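Local atomic coordinates of phage-like element PBSX protein XkdH (Bacillus subtilis, PDB entry 3F3B), a protein that is of unknown function but, as a product of the defective prophage PBSX with a phage-barrel-type domain, is probably a structural component of the phage-like particle. Residues Thr67-Ser71 with Ala112-Ser117; Asp81-Asn85 with Leu97-Lys101; Phe72-Leu78 with His106-Ala112. All blocks are in the same frame, centred on the assembly; numbering follows the deposited sequence.

Contact 1 (Thr67-Ser71 with Ala112-Ser117); sequences TVYHS and AVRDES
His-70 and Arg-114 meet where two antiparallel strands of the curled beta sheet, 66-77 and 107-114, begin to part. The amide of Arg-114 reaches the carbonyl oxygen of His-70 in a nearly straight bond, N to O 2.8 Å with 173° at the hydrogen. One step further in, Ser-71 and Val-113 form a non-hydrogen-bonded pair on the same face, Ser-71 CB lying 4.0 Å from Val-113 CG2. Here the strand 66-77 carries a classic beta bulge: His-70 and Ser-71 both stand opposite Thr-56 of the strand on its other side.

With CG anti to the backbone N (chi1 172°), the His-70 imidazole swings across to 112-117. Its CE1 lies 3.3 Å from Ser-117 OG, which approaches the ring obliquely, and 4.1 Å from Val-113 CG1; Ser-117 CB sits at the ring edge. Gln-58 holds the ring's ND1 by a weak hydrogen bond. Arg-114 runs out extended, its side chain crossing that of Val-68 at about a right angle, with Arg-114 CD 4.0 Å from Val-68 CG2; its NH1 makes a long, weak ion pair with a phosphate ion, probably from crystallisation.

Beyond Arg-114 the chain turns through a short 3-10 segment. Arg-114 O takes two bonds from the poorly ordered Ser-117, N at 3.1 Å and OG at 2.9 Å, the hydroxyl lying in the carbonyl plane on a lone pair.

Contact 2 (Asp81-Asn85 with Leu97-Lys101); sequences DIRVN and LKLPK
Val-84 lays its two methyls against the backbone of Leu-97 to Leu-99. CG1, anti to the backbone N (chi1 169°), touches two successive carbonyl oxygens, 3.3 Å from Leu-97 O and 3.2 Å from Lys-98 O, while CG2 turns to Leu-99 O at 3.7 Å. Just after it, the amide of Asn-85 is bonded to Leu-97 O, N to O 2.8 Å, in the carbonyl plane and bent to 159° at the hydrogen.

On the inner side Leu-97 points its side chain toward the 81-85 segment. Its CD1 packs 3.6 Å from Ile-82 CG2, the two side chains crossing at about a right angle, and the same methyl also touches Arg-83 O. Ile-82 and Leu-97 are both buried: Ile-82 reaches on to Ile-13 and Trp-108, Leu-97 to Ala-112. Two irregular segments thus come together beside the hairpin formed by strands 87-90 and 93-97 in this all-beta, phage-barrel-clan domain, one leading into the hairpin and the other leaving it.

Lys-101 spans the far end. Its chain, extended beyond CG, carries NZ to the carbonyl oxygen of Ile-82 at 2.8 Å, tilted 21° from the carbonyl plane, and its CD rests near Ile-82 CG2. The ammonium also makes a cation-pi contact with Trp-108, which gives it a second partner. Within 81-85, Arg-83 grips Asp-81 side-on, NE to OD1 and NH2 to OD2, each carboxylate oxygen met on its syn side; this pairing ties together residues on both sides of Ile-82.

Contact 3 (Phe72-Leu78 with His106-Ala112); sequences FLVHFPL and HHWEVVA
Phe-76 and Val-110 pack on the face bearing Phe-72, Val-74 and Ala-112 of two antiparallel strands. Val-110 CG1, set between the backbone N and the carbonyl carbon (chi1 62°), reaches the edge of the Phe-76 ring, 3.8 Å from CE2. Val-74 CG2 lies 3.6 Å from Ala-112 CB, which also touches Phe-72 CE2. Paired backbone bonds join Phe-72 with Ala-112, Val-74 with Val-110 and Phe-76 with Trp-108.

The other face carries Leu-73, His-75, Glu-109 and Val-111. His-75 and Glu-109, buried there too, lie side by side, planes 50° apart; the carboxylate's salt bridge is to Arg-104. Leu-73 and Val-111 are partly exposed.

The regular backbone bonds stop at Phe-76 and Trp-108; beyond them side chains make the contact, and His-106 is exposed. Trp-108 NE1 bonds to Leu-78 O at 2.8 Å, bent to 142° at the hydrogen; NE1 comes in tilted from the carbonyl plane and the oxygen lies somewhat out of the ring plane. Leu-78 CD1 lies over one face of the five-membered ring of Trp-108 in a CH-pi contact, 3.9 Å from its centroid.

Strand 48-61 flanks 66-77, with Phe-52 stacked on Phe-72 and Tyr-51 on His-75, while strands 93-97 and 102-104 pair with 107-114.

Overall arrangement
Contacts 1 and 3 are successive stretches of one antiparallel pairing, strands 66-77 and 107-114, with centres about 16 Å apart and Ala-112 common to both. Contact 3 is the regular part, and contact 1 the end where the strands separate near the C-terminus. Both segments of contact 2 fall in the chain between the two strands that contacts 1 and 3 share; its centre is about 9 Å from that of contact 3 and about 15 Å from that of contact 1. It adjoins strand 107-114 through Lys-98 N and Val-111 O, probably hydrogen-bonded, and strand 66-77 through Ile-82 against Phe-76. Together they tie the chain's last strand to earlier parts of a single curled, all-beta domain.

Contact 1 (Thr67-Ser71 with Ala112-Ser117)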
ATOM      1  N   THR A  67      13.938  -8.169  12.385  1.00 33.28           N
ATOM      2  CA  THR A  67      13.543  -6.786  12.260  1.00 32.64           C
ATOM      3  C   THR A  67      13.153  -6.461  10.839  1.00 32.46           C
ATOM      4  O   THR A  67      13.862  -6.804   9.900  1.00 31.62           O
ATOM      5  CB  THR A  67      14.668  -5.854  12.721  1.00 33.57           C
ATOM      6  OG1 THR A  67      14.816  -5.975  14.144  1.00 32.28           O
ATOM      7  CG2 THR A  67      14.349  -4.404  12.362  1.00 32.01           C
ATOM      8  N   VAL A  68      12.007  -5.805  10.694  1.00 32.32           N
ATOM      9  CA  VAL A  68      11.493  -5.419   9.387  1.00 32.07           C
ATOM     10  C   VAL A  68      11.121  -3.938   9.416  1.00 33.68           C
ATOM     11  O   VAL A  68      11.133  -3.302  10.478  1.00 34.13           O
ATOM     12  CB  VAL A  68      10.225  -6.215   9.032  1.00 30.54           C
ATOM     13  CG1 VAL A  68      10.499  -7.704   9.109  1.00 28.49           C
ATOM     14  CG2 VAL A  68       9.099  -5.836   9.982  1.00 30.00           C
ATOM     15  N   TYR A  69      10.807  -3.385   8.251  1.00 33.28           N
ATOM     16  CA  TYR A  69      10.393  -1.992   8.181  1.00 32.31           C
ATOM     17  C   TYR A  69       8.925  -1.955   8.579  1.00 30.82           C
ATOM     18  O   TYR A  69       8.118  -2.733   8.077  1.00 33.58           O
ATOM     19  CB  TYR A  69      10.575  -1.446   6.765  1.00 32.94           C
ATOM     20  CG  TYR A  69      12.019  -1.175   6.420  1.00 34.91           C
ATOM     21  CD1 TYR A  69      12.636   0.013   6.810  1.00 36.15           C
ATOM     22  CD2 TYR A  69      12.781  -2.120   5.737  1.00 35.47           C
ATOM     23  CE1 TYR A  69      13.977   0.255   6.530  1.00 36.20           C
ATOM     24  CE2 TYR A  69      14.123  -1.891   5.452  1.00 35.45           C
ATOM     25  CZ  TYR A  69      14.715  -0.703   5.852  1.00 36.94           C
ATOM     26  OH  TYR A  69      16.042  -0.479   5.580  1.00 38.12           O
ATOM     27  N   HIS A  70       8.584  -1.073   9.506  1.00 27.49           N
ATOM     28  CA  HIS A  70       7.207  -0.965   9.954  1.00 26.20           C
ATOM     29  C   HIS A  70       6.460   0.024   9.073  1.00 25.38           C
ATOM     30  O   HIS A  70       5.297  -0.184   8.726  1.00 23.74           O
ATOM     31  CB  HIS A  70       7.165  -0.508  11.415  1.00 25.58           C
ATOM     32  CG  HIS A  70       5.788  -0.189  11.906  1.00 24.42           C
ATOM     33  ND1 HIS A  70       4.777  -1.126  11.950  1.00 23.97           N
ATOM     34  CD2 HIS A  70       5.250   0.967  12.360  1.00 22.84           C
ATOM     35  CE1 HIS A  70       3.677  -0.560  12.410  1.00 23.99           C
ATOM     36  NE2 HIS A  70       3.937   0.710  12.667  1.00 26.47           N
ATOM     37  N   SER A  71       7.135   1.100   8.705  1.00 23.65           N
ATOM     38  CA  SER A  71       6.515   2.103   7.866  1.00 23.83           C
ATOM     39  C   SER A  71       7.555   3.076   7.328  1.00 24.89           C
ATOM     40  O   SER A  71       8.703   3.097   7.774  1.00 24.91           O
ATOM     41  CB  SER A  71       5.476   2.878   8.671  1.00 24.53           C
ATOM     42  OG  SER A  71       6.104   3.721   9.624  1.00 25.26           O
ATOM     43  N   ALA A 112       3.387   4.641   4.108  1.00 18.75           N
ATOM     44  CA  ALA A 112       3.074   3.242   3.843  1.00 18.80           C
ATOM     45  C   ALA A 112       3.269   2.501   5.174  1.00 19.70           C
ATOM     46  O   ALA A 112       4.199   2.806   5.919  1.00 19.76           O
ATOM     47  CB  ALA A 112       4.012   2.691   2.781  1.00 14.01           C
ATOM     48  N   VAL A 113       2.394   1.548   5.486  1.00 19.88           N
ATOM     49  CA  VAL A 113       2.521   0.814   6.736  1.00 22.95           C
ATOM     50  C   VAL A 113       2.456  -0.697   6.514  1.00 24.83           C
ATOM     51  O   VAL A 113       1.628  -1.189   5.747  1.00 22.56           O
ATOM     52  CB  VAL A 113       1.413   1.240   7.766  1.00 24.87           C
ATOM     53  CG1 VAL A 113       1.587   0.480   9.080  1.00 22.92           C
ATOM     54  CG2 VAL A 113       1.502   2.732   8.048  1.00 24.06           C
ATOM     55  N   ARG A 114       3.350  -1.415   7.193  1.00 29.24           N
ATOM     56  CA  ARG A 114       3.439  -2.874   7.126  1.00 33.73           C
ATOM     57  C   ARG A 114       2.045  -3.486   7.181  1.00 37.41           C
ATOM     58  O   ARG A 114       1.323  -3.332   8.162  1.00 36.19           O
ATOM     59  CB  ARG A 114       4.304  -3.376   8.287  1.00 34.25           C
ATOM     60  CG  ARG A 114       4.311  -4.876   8.531  1.00 38.39           C
ATOM     61  CD  ARG A 114       5.168  -5.199   9.770  1.00 41.66           C
ATOM     62  NE  ARG A 114       4.722  -6.394  10.485  1.00 42.88           N
ATOM     63  CZ  ARG A 114       4.906  -7.640  10.057  1.00 44.68           C
ATOM     64  NH1 ARG A 114       5.536  -7.866   8.907  1.00 45.69           N
ATOM     65  NH2 ARG A 114       4.452  -8.664  10.773  1.00 43.23           N
ATOM     66  N   ASP A 115       1.676  -4.185   6.116  1.00 42.58           N
ATOM     67  CA  ASP A 115       0.361  -4.801   6.011  1.00 48.17           C
ATOM     68  C   ASP A 115      -0.069  -5.593   7.240  1.00 52.47           C
ATOM     69  O   ASP A 115      -1.090  -5.282   7.854  1.00 53.11           O
ATOM     70  CB  ASP A 115       0.303  -5.712   4.783  1.00 48.21           C
ATOM     71  CG  ASP A 115      -1.111  -5.897   4.261  1.00 48.62           C
ATOM     72  OD1 ASP A 115      -2.067  -5.621   5.014  1.00 47.34           O
ATOM     73  OD2 ASP A 115      -1.267  -6.324   3.095  1.00 46.77           O
ATOM     74  N   GLU A 116       0.704  -6.611   7.605  1.00 57.31           N
ATOM     75  CA  GLU A 116       0.349  -7.451   8.747  1.00 62.69           C
ATOM     76  C   GLU A 116       0.411  -6.838  10.141  1.00 64.33           C
ATOM     77  O   GLU A 116       0.308  -7.558  11.134  1.00 65.10           O
ATOM     78  CB  GLU A 116       1.167  -8.746   8.730  1.00 65.46           C
ATOM     79  CG  GLU A 116       0.670  -9.750   7.696  1.00 70.13           C
ATOM     80  CD  GLU A 116       1.318 -11.110   7.833  1.00 72.06           C
ATOM     81  OE1 GLU A 116       2.559 -11.199   7.696  1.00 74.59           O
ATOM     82  OE2 GLU A 116       0.585 -12.091   8.077  1.00 73.29           O
ATOM     83  N   SER A 117       0.574  -5.521  10.226  1.00 66.49           N
ATOM     84  CA  SER A 117       0.611  -4.859  11.526  1.00 68.36           C
ATOM     85  C   SER A 117      -0.691  -4.085  11.685  1.00 69.58           C
ATOM     86  O   SER A 117      -0.909  -3.412  12.693  1.00 69.39           O
ATOM     87  CB  SER A 117       1.806  -3.900  11.634  1.00 67.87           C
ATOM     88  OG  SER A 117       1.563  -2.686  10.947  1.00 69.04           O
TER

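Contact 2 (Asp81-Asn85 with Leu97-Lys101)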
ATOM      1  N   ASP A  81      -0.301   7.008 -10.272  1.00 22.66           N
ATOM      2  CA  ASP A  81      -1.678   6.970  -9.757  1.00 22.94           C
ATOM      3  C   ASP A  81      -1.612   6.437  -8.326  1.00 21.23           C
ATOM      4  O   ASP A  81      -1.550   5.226  -8.108  1.00 21.31           O
ATOM      5  CB  ASP A  81      -2.530   6.028 -10.615  1.00 23.16           C
ATOM      6  CG  ASP A  81      -4.017   6.068 -10.261  1.00 24.20           C
ATOM      7  OD1 ASP A  81      -4.375   6.146  -9.066  1.00 25.82           O
ATOM      8  OD2 ASP A  81      -4.843   5.997 -11.196  1.00 26.21           O
ATOM      9  N   ILE A  82      -1.620   7.344  -7.355  1.00 20.21           N
ATOM     10  CA  ILE A  82      -1.536   6.969  -5.947  1.00 18.03           C
ATOM     11  C   ILE A  82      -2.866   7.192  -5.245  1.00 18.12           C
ATOM     12  O   ILE A  82      -3.449   8.270  -5.337  1.00 17.09           O
ATOM     13  CB  ILE A  82      -0.459   7.802  -5.218  1.00 17.71           C
ATOM     14  CG1 ILE A  82       0.884   7.701  -5.963  1.00 17.64           C
ATOM     15  CG2 ILE A  82      -0.341   7.348  -3.778  1.00 15.47           C
ATOM     16  CD1 ILE A  82       1.426   6.297  -6.115  1.00 16.52           C
ATOM     17  N   ARG A  83      -3.339   6.168  -4.545  1.00 18.73           N
ATOM     18  CA  ARG A  83      -4.608   6.242  -3.826  1.00 19.21           C
ATOM     19  C   ARG A  83      -4.428   5.672  -2.427  1.00 20.48           C
ATOM     20  O   ARG A  83      -3.667   4.737  -2.233  1.00 20.98           O
ATOM     21  CB  ARG A  83      -5.680   5.430  -4.555  1.00 17.11           C
ATOM     22  CG  ARG A  83      -5.844   5.781  -6.012  1.00 17.55           C
ATOM     23  CD  ARG A  83      -6.798   4.814  -6.695  1.00 16.50           C
ATOM     24  NE  ARG A  83      -6.697   4.915  -8.146  1.00 16.72           N
ATOM     25  CZ  ARG A  83      -7.364   4.148  -9.000  1.00 16.73           C
ATOM     26  NH1 ARG A  83      -8.193   3.214  -8.553  1.00 17.98           N
ATOM     27  NH2 ARG A  83      -7.186   4.302 -10.307  1.00 17.82           N
ATOM     28  N   VAL A  84      -5.122   6.227  -1.443  1.00 24.06           N
ATOM     29  CA  VAL A  84      -4.980   5.695  -0.100  1.00 24.21           C
ATOM     30  C   VAL A  84      -5.627   4.311  -0.061  1.00 22.06           C
ATOM     31  O   VAL A  84      -6.567   4.023  -0.809  1.00 19.06           O
ATOM     32  CB  VAL A  84      -5.601   6.637   0.960  1.00 27.02           C
ATOM     33  CG1 VAL A  84      -5.681   5.943   2.301  1.00 26.26           C
ATOM     34  CG2 VAL A  84      -4.738   7.887   1.093  1.00 28.05           C
ATOM     35  N   ASN A  85      -5.088   3.457   0.802  1.00 20.21           N
ATOM     36  CA  ASN A  85      -5.543   2.088   0.954  1.00 18.94           C
ATOM     37  C   ASN A  85      -4.978   1.261  -0.186  1.00 18.02           C
ATOM     38  O   ASN A  85      -5.360   0.107  -0.383  1.00 18.00           O
ATOM     39  CB  ASN A  85      -7.068   2.014   0.991  1.00 20.86           C
ATOM     40  CG  ASN A  85      -7.642   2.665   2.228  1.00 22.41           C
ATOM     41  OD1 ASN A  85      -7.265   2.331   3.350  1.00 20.46           O
ATOM     42  ND2 ASN A  85      -8.558   3.606   2.032  1.00 26.57           N
ATOM     43  N   LEU A  97      -1.048   2.121   2.001  1.00 21.05           N
ATOM     44  CA  LEU A  97      -0.905   3.569   2.127  1.00 22.89           C
ATOM     45  C   LEU A  97      -1.979   4.015   3.123  1.00 25.28           C
ATOM     46  O   LEU A  97      -3.168   3.874   2.866  1.00 24.83           O
ATOM     47  CB  LEU A  97      -1.090   4.237   0.763  1.00 19.42           C
ATOM     48  CG  LEU A  97      -0.203   3.608  -0.322  1.00 17.03           C
ATOM     49  CD1 LEU A  97      -0.240   4.466  -1.571  1.00 12.97           C
ATOM     50  CD2 LEU A  97       1.234   3.467   0.176  1.00 13.78           C
ATOM     51  N   LYS A  98      -1.557   4.549   4.265  1.00 30.03           N
ATOM     52  CA  LYS A  98      -2.506   4.936   5.303  1.00 35.57           C
ATOM     53  C   LYS A  98      -2.910   6.392   5.353  1.00 36.59           C
ATOM     54  O   LYS A  98      -3.940   6.779   4.801  1.00 36.93           O
ATOM     55  CB  LYS A  98      -1.971   4.523   6.678  1.00 37.64           C
ATOM     56  CG  LYS A  98      -1.451   3.087   6.728  1.00 41.43           C
ATOM     57  CD  LYS A  98      -2.472   2.076   6.216  1.00 44.03           C
ATOM     58  CE  LYS A  98      -3.654   1.919   7.163  1.00 46.21           C
ATOM     59  NZ  LYS A  98      -4.618   0.889   6.677  1.00 47.20           N
ATOM     60  N   LEU A  99      -2.118   7.197   6.048  1.00 38.45           N
ATOM     61  CA  LEU A  99      -2.427   8.614   6.173  1.00 38.61           C
ATOM     62  C   LEU A  99      -2.631   9.222   4.791  1.00 37.74           C
ATOM     63  O   LEU A  99      -2.268   8.612   3.778  1.00 36.99           O
ATOM     64  CB  LEU A  99      -1.302   9.338   6.921  1.00 39.80           C
ATOM     65  CG  LEU A  99      -1.117   8.952   8.393  1.00 41.62           C
ATOM     66  CD1 LEU A  99      -2.480   8.981   9.092  1.00 41.21           C
ATOM     67  CD2 LEU A  99      -0.500   7.566   8.509  1.00 42.42           C
ATOM     68  N   PRO A 100      -3.231  10.424   4.729  1.00 34.53           N
ATOM     69  CA  PRO A 100      -3.490  11.127   3.470  1.00 32.45           C
ATOM     70  C   PRO A 100      -2.199  11.371   2.709  1.00 31.05           C
ATOM     71  O   PRO A 100      -1.124  11.433   3.311  1.00 30.30           O
ATOM     72  CB  PRO A 100      -4.123  12.435   3.932  1.00 32.25           C
ATOM     73  CG  PRO A 100      -4.821  12.042   5.174  1.00 34.14           C
ATOM     74  CD  PRO A 100      -3.800  11.172   5.860  1.00 34.65           C
ATOM     75  N   LYS A 101      -2.307  11.501   1.390  1.00 28.22           N
ATOM     76  CA  LYS A 101      -1.143  11.769   0.563  1.00 27.60           C
ATOM     77  C   LYS A 101      -1.109  13.266   0.296  1.00 26.88           C
ATOM     78  O   LYS A 101      -2.058  13.980   0.612  1.00 25.75           O
ATOM     79  CB  LYS A 101      -1.230  11.016  -0.767  1.00 25.69           C
ATOM     80  CG  LYS A 101      -2.333  11.491  -1.689  1.00 22.93           C
ATOM     81  CD  LYS A 101      -2.193  10.901  -3.084  1.00 21.28           C
ATOM     82  CE  LYS A 101      -3.291  11.432  -4.012  1.00 19.10           C
ATOM     83  NZ  LYS A 101      -3.080  11.055  -5.445  1.00 16.76           N
TER

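Contact 3 (Phe72-Leu78 with His106-Ala112)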
ATOM      1  N   PHE A  72       7.143   3.875   6.356  1.00 23.33           N
ATOM      2  CA  PHE A  72       8.012   4.872   5.767  1.00 22.72           C
ATOM      3  C   PHE A  72       7.196   5.809   4.919  1.00 22.11           C
ATOM      4  O   PHE A  72       6.102   5.474   4.467  1.00 21.19           O
ATOM      5  CB  PHE A  72       9.111   4.241   4.901  1.00 25.18           C
ATOM      6  CG  PHE A  72       8.699   2.980   4.195  1.00 26.30           C
ATOM      7  CD1 PHE A  72       8.980   1.732   4.752  1.00 24.81           C
ATOM      8  CD2 PHE A  72       8.050   3.032   2.968  1.00 27.50           C
ATOM      9  CE1 PHE A  72       8.622   0.557   4.095  1.00 25.73           C
ATOM     10  CE2 PHE A  72       7.686   1.859   2.302  1.00 26.72           C
ATOM     11  CZ  PHE A  72       7.975   0.622   2.868  1.00 24.97           C
ATOM     12  N   LEU A  73       7.724   7.003   4.729  1.00 19.92           N
ATOM     13  CA  LEU A  73       7.061   7.983   3.910  1.00 19.63           C
ATOM     14  C   LEU A  73       7.543   7.700   2.494  1.00 19.33           C
ATOM     15  O   LEU A  73       8.737   7.837   2.197  1.00 20.43           O
ATOM     16  CB  LEU A  73       7.472   9.387   4.348  1.00 20.06           C
ATOM     17  CG  LEU A  73       6.906  10.536   3.526  1.00 19.83           C
ATOM     18  CD1 LEU A  73       5.399  10.518   3.614  1.00 18.04           C
ATOM     19  CD2 LEU A  73       7.464  11.857   4.044  1.00 19.30           C
ATOM     20  N   VAL A  74       6.626   7.284   1.625  1.00 17.84           N
ATOM     21  CA  VAL A  74       6.984   6.987   0.247  1.00 15.92           C
ATOM     22  C   VAL A  74       6.868   8.216  -0.640  1.00 15.75           C
ATOM     23  O   VAL A  74       5.912   8.972  -0.523  1.00 14.44           O
ATOM     24  CB  VAL A  74       6.081   5.902  -0.361  1.00 15.49           C
ATOM     25  CG1 VAL A  74       6.653   5.475  -1.699  1.00 14.62           C
ATOM     26  CG2 VAL A  74       5.968   4.707   0.583  1.00 12.86           C
ATOM     27  N   HIS A  75       7.845   8.406  -1.523  1.00 15.43           N
ATOM     28  CA  HIS A  75       7.847   9.525  -2.462  1.00 15.74           C
ATOM     29  C   HIS A  75       7.693   8.916  -3.852  1.00 16.29           C
ATOM     30  O   HIS A  75       8.513   8.096  -4.262  1.00 15.64           O
ATOM     31  CB  HIS A  75       9.162  10.292  -2.376  1.00 17.22           C
ATOM     32  CG  HIS A  75       9.469  10.806  -1.006  1.00 18.73           C
ATOM     33  ND1 HIS A  75       9.618   9.974   0.082  1.00 19.75           N
ATOM     34  CD2 HIS A  75       9.663  12.066  -0.547  1.00 16.28           C
ATOM     35  CE1 HIS A  75       9.892  10.699   1.153  1.00 17.17           C
ATOM     36  NE2 HIS A  75       9.925  11.971   0.797  1.00 15.15           N
ATOM     37  N   PHE A  76       6.638   9.321  -4.557  1.00 16.31           N
ATOM     38  CA  PHE A  76       6.314   8.813  -5.888  1.00 16.78           C
ATOM     39  C   PHE A  76       6.323   9.916  -6.927  1.00 20.38           C
ATOM     40  O   PHE A  76       6.128  11.091  -6.605  1.00 19.54           O
ATOM     41  CB  PHE A  76       4.900   8.245  -5.918  1.00 15.37           C
ATOM     42  CG  PHE A  76       4.713   6.968  -5.162  1.00 15.15           C
ATOM     43  CD1 PHE A  76       5.167   5.767  -5.681  1.00 10.47           C
ATOM     44  CD2 PHE A  76       3.966   6.952  -3.984  1.00 14.93           C
ATOM     45  CE1 PHE A  76       4.872   4.575  -5.053  1.00 10.87           C
ATOM     46  CE2 PHE A  76       3.664   5.757  -3.347  1.00 12.83           C
ATOM     47  CZ  PHE A  76       4.117   4.568  -3.884  1.00 12.08           C
ATOM     48  N   PRO A  77       6.512   9.543  -8.203  1.00 22.77           N
ATOM     49  CA  PRO A  77       6.520  10.537  -9.277  1.00 23.43           C
ATOM     50  C   PRO A  77       5.092  11.053  -9.341  1.00 22.99           C
ATOM     51  O   PRO A  77       4.157  10.315  -9.045  1.00 23.04           O
ATOM     52  CB  PRO A  77       6.869   9.717 -10.517  1.00 23.84           C
ATOM     53  CG  PRO A  77       7.577   8.514  -9.974  1.00 24.49           C
ATOM     54  CD  PRO A  77       6.785   8.198  -8.734  1.00 23.97           C
ATOM     55  N   LEU A  78       4.923  12.306  -9.734  1.00 24.33           N
ATOM     56  CA  LEU A  78       3.598  12.905  -9.819  1.00 26.10           C
ATOM     57  C   LEU A  78       2.708  12.193 -10.847  1.00 25.18           C
ATOM     58  O   LEU A  78       1.488  12.130 -10.690  1.00 25.11           O
ATOM     59  CB  LEU A  78       3.725  14.391 -10.171  1.00 28.48           C
ATOM     60  CG  LEU A  78       2.655  15.302  -9.566  1.00 29.80           C
ATOM     61  CD1 LEU A  78       2.740  15.238  -8.049  1.00 30.96           C
ATOM     62  CD2 LEU A  78       2.869  16.725 -10.041  1.00 32.90           C
ATOM     63  N   HIS A 106       7.175  18.308  -6.164  1.00 34.57           N
ATOM     64  CA  HIS A 106       6.686  17.678  -7.388  1.00 35.38           C
ATOM     65  C   HIS A 106       6.515  16.161  -7.261  1.00 32.67           C
ATOM     66  O   HIS A 106       6.549  15.437  -8.256  1.00 32.83           O
ATOM     67  CB  HIS A 106       7.648  18.003  -8.540  1.00 40.32           C
ATOM     68  CG  HIS A 106       7.078  17.756  -9.903  1.00 45.57           C
ATOM     69  ND1 HIS A 106       5.966  18.420 -10.378  1.00 47.99           N
ATOM     70  CD2 HIS A 106       7.493  16.951 -10.910  1.00 46.77           C
ATOM     71  CE1 HIS A 106       5.725  18.040 -11.620  1.00 49.09           C
ATOM     72  NE2 HIS A 106       6.637  17.150 -11.967  1.00 49.05           N
ATOM     73  N   HIS A 107       6.318  15.686  -6.039  1.00 28.77           N
ATOM     74  CA  HIS A 107       6.150  14.257  -5.805  1.00 26.08           C
ATOM     75  C   HIS A 107       4.917  13.975  -4.959  1.00 25.75           C
ATOM     76  O   HIS A 107       4.442  14.856  -4.233  1.00 25.23           O
ATOM     77  CB  HIS A 107       7.359  13.701  -5.050  1.00 24.89           C
ATOM     78  CG  HIS A 107       8.659  13.874  -5.765  1.00 25.22           C
ATOM     79  ND1 HIS A 107       9.856  14.023  -5.100  1.00 24.40           N
ATOM     80  CD2 HIS A 107       8.956  13.902  -7.087  1.00 25.09           C
ATOM     81  CE1 HIS A 107      10.835  14.136  -5.981  1.00 25.43           C
ATOM     82  NE2 HIS A 107      10.315  14.065  -7.192  1.00 24.74           N
ATOM     83  N   TRP A 108       4.388  12.757  -5.060  1.00 21.47           N
ATOM     84  CA  TRP A 108       3.270  12.385  -4.206  1.00 19.98           C
ATOM     85  C   TRP A 108       3.967  11.857  -2.966  1.00 18.81           C
ATOM     86  O   TRP A 108       4.884  11.041  -3.066  1.00 18.48           O
ATOM     87  CB  TRP A 108       2.417  11.251  -4.799  1.00 18.68           C
ATOM     88  CG  TRP A 108       1.541  11.652  -5.947  1.00 17.42           C
ATOM     89  CD1 TRP A 108       1.690  11.292  -7.252  1.00 15.08           C
ATOM     90  CD2 TRP A 108       0.401  12.518  -5.897  1.00 16.12           C
ATOM     91  NE1 TRP A 108       0.716  11.880  -8.024  1.00 17.73           N
ATOM     92  CE2 TRP A 108      -0.091  12.639  -7.219  1.00 15.57           C
ATOM     93  CE3 TRP A 108      -0.254  13.207  -4.865  1.00 15.02           C
ATOM     94  CZ2 TRP A 108      -1.211  13.422  -7.539  1.00 13.32           C
ATOM     95  CZ3 TRP A 108      -1.380  13.994  -5.188  1.00 15.89           C
ATOM     96  CH2 TRP A 108      -1.839  14.091  -6.516  1.00 12.37           C
ATOM     97  N   GLU A 109       3.568  12.336  -1.801  1.00 19.00           N
ATOM     98  CA  GLU A 109       4.158  11.844  -0.563  1.00 18.60           C
ATOM     99  C   GLU A 109       3.046  11.166   0.209  1.00 16.35           C
ATOM    100  O   GLU A 109       1.955  11.711   0.335  1.00 18.18           O
ATOM    101  CB  GLU A 109       4.739  12.988   0.266  1.00 21.20           C
ATOM    102  CG  GLU A 109       6.108  13.448  -0.180  1.00 23.42           C
ATOM    103  CD  GLU A 109       6.672  14.521   0.730  1.00 25.06           C
ATOM    104  OE1 GLU A 109       6.201  14.630   1.884  1.00 24.75           O
ATOM    105  OE2 GLU A 109       7.592  15.242   0.294  1.00 24.26           O
ATOM    106  N   VAL A 110       3.317   9.981   0.731  1.00 15.07           N
ATOM    107  CA  VAL A 110       2.299   9.258   1.467  1.00 13.35           C
ATOM    108  C   VAL A 110       2.958   8.209   2.335  1.00 14.10           C
ATOM    109  O   VAL A 110       3.960   7.624   1.942  1.00 13.08           O
ATOM    110  CB  VAL A 110       1.318   8.572   0.491  1.00 14.36           C
ATOM    111  CG1 VAL A 110       2.068   7.544  -0.364  1.00  7.23           C
ATOM    112  CG2 VAL A 110       0.170   7.928   1.263  1.00 13.24           C
ATOM    113  N   VAL A 111       2.392   7.975   3.515  1.00 14.58           N
ATOM    114  CA  VAL A 111       2.921   6.992   4.447  1.00 16.66           C
ATOM    115  C   VAL A 111       2.447   5.583   4.108  1.00 18.53           C
ATOM    116  O   VAL A 111       1.262   5.353   3.834  1.00 18.29           O
ATOM    117  CB  VAL A 111       2.493   7.321   5.906  1.00 18.28           C
ATOM    118  CG1 VAL A 111       2.882   6.184   6.839  1.00 16.07           C
ATOM    119  CG2 VAL A 111       3.160   8.633   6.368  1.00 16.57           C
ATOM    120  N   ALA A 112       3.387   4.641   4.108  1.00 18.75           N
ATOM    121  CA  ALA A 112       3.074   3.242   3.843  1.00 18.80           C
ATOM    122  C   ALA A 112       3.269   2.501   5.174  1.00 19.70           C
ATOM    123  O   ALA A 112       4.199   2.806   5.919  1.00 19.76           O
ATOM    124  CB  ALA A 112       4.012   2.691   2.781  1.00 14.01           C
TER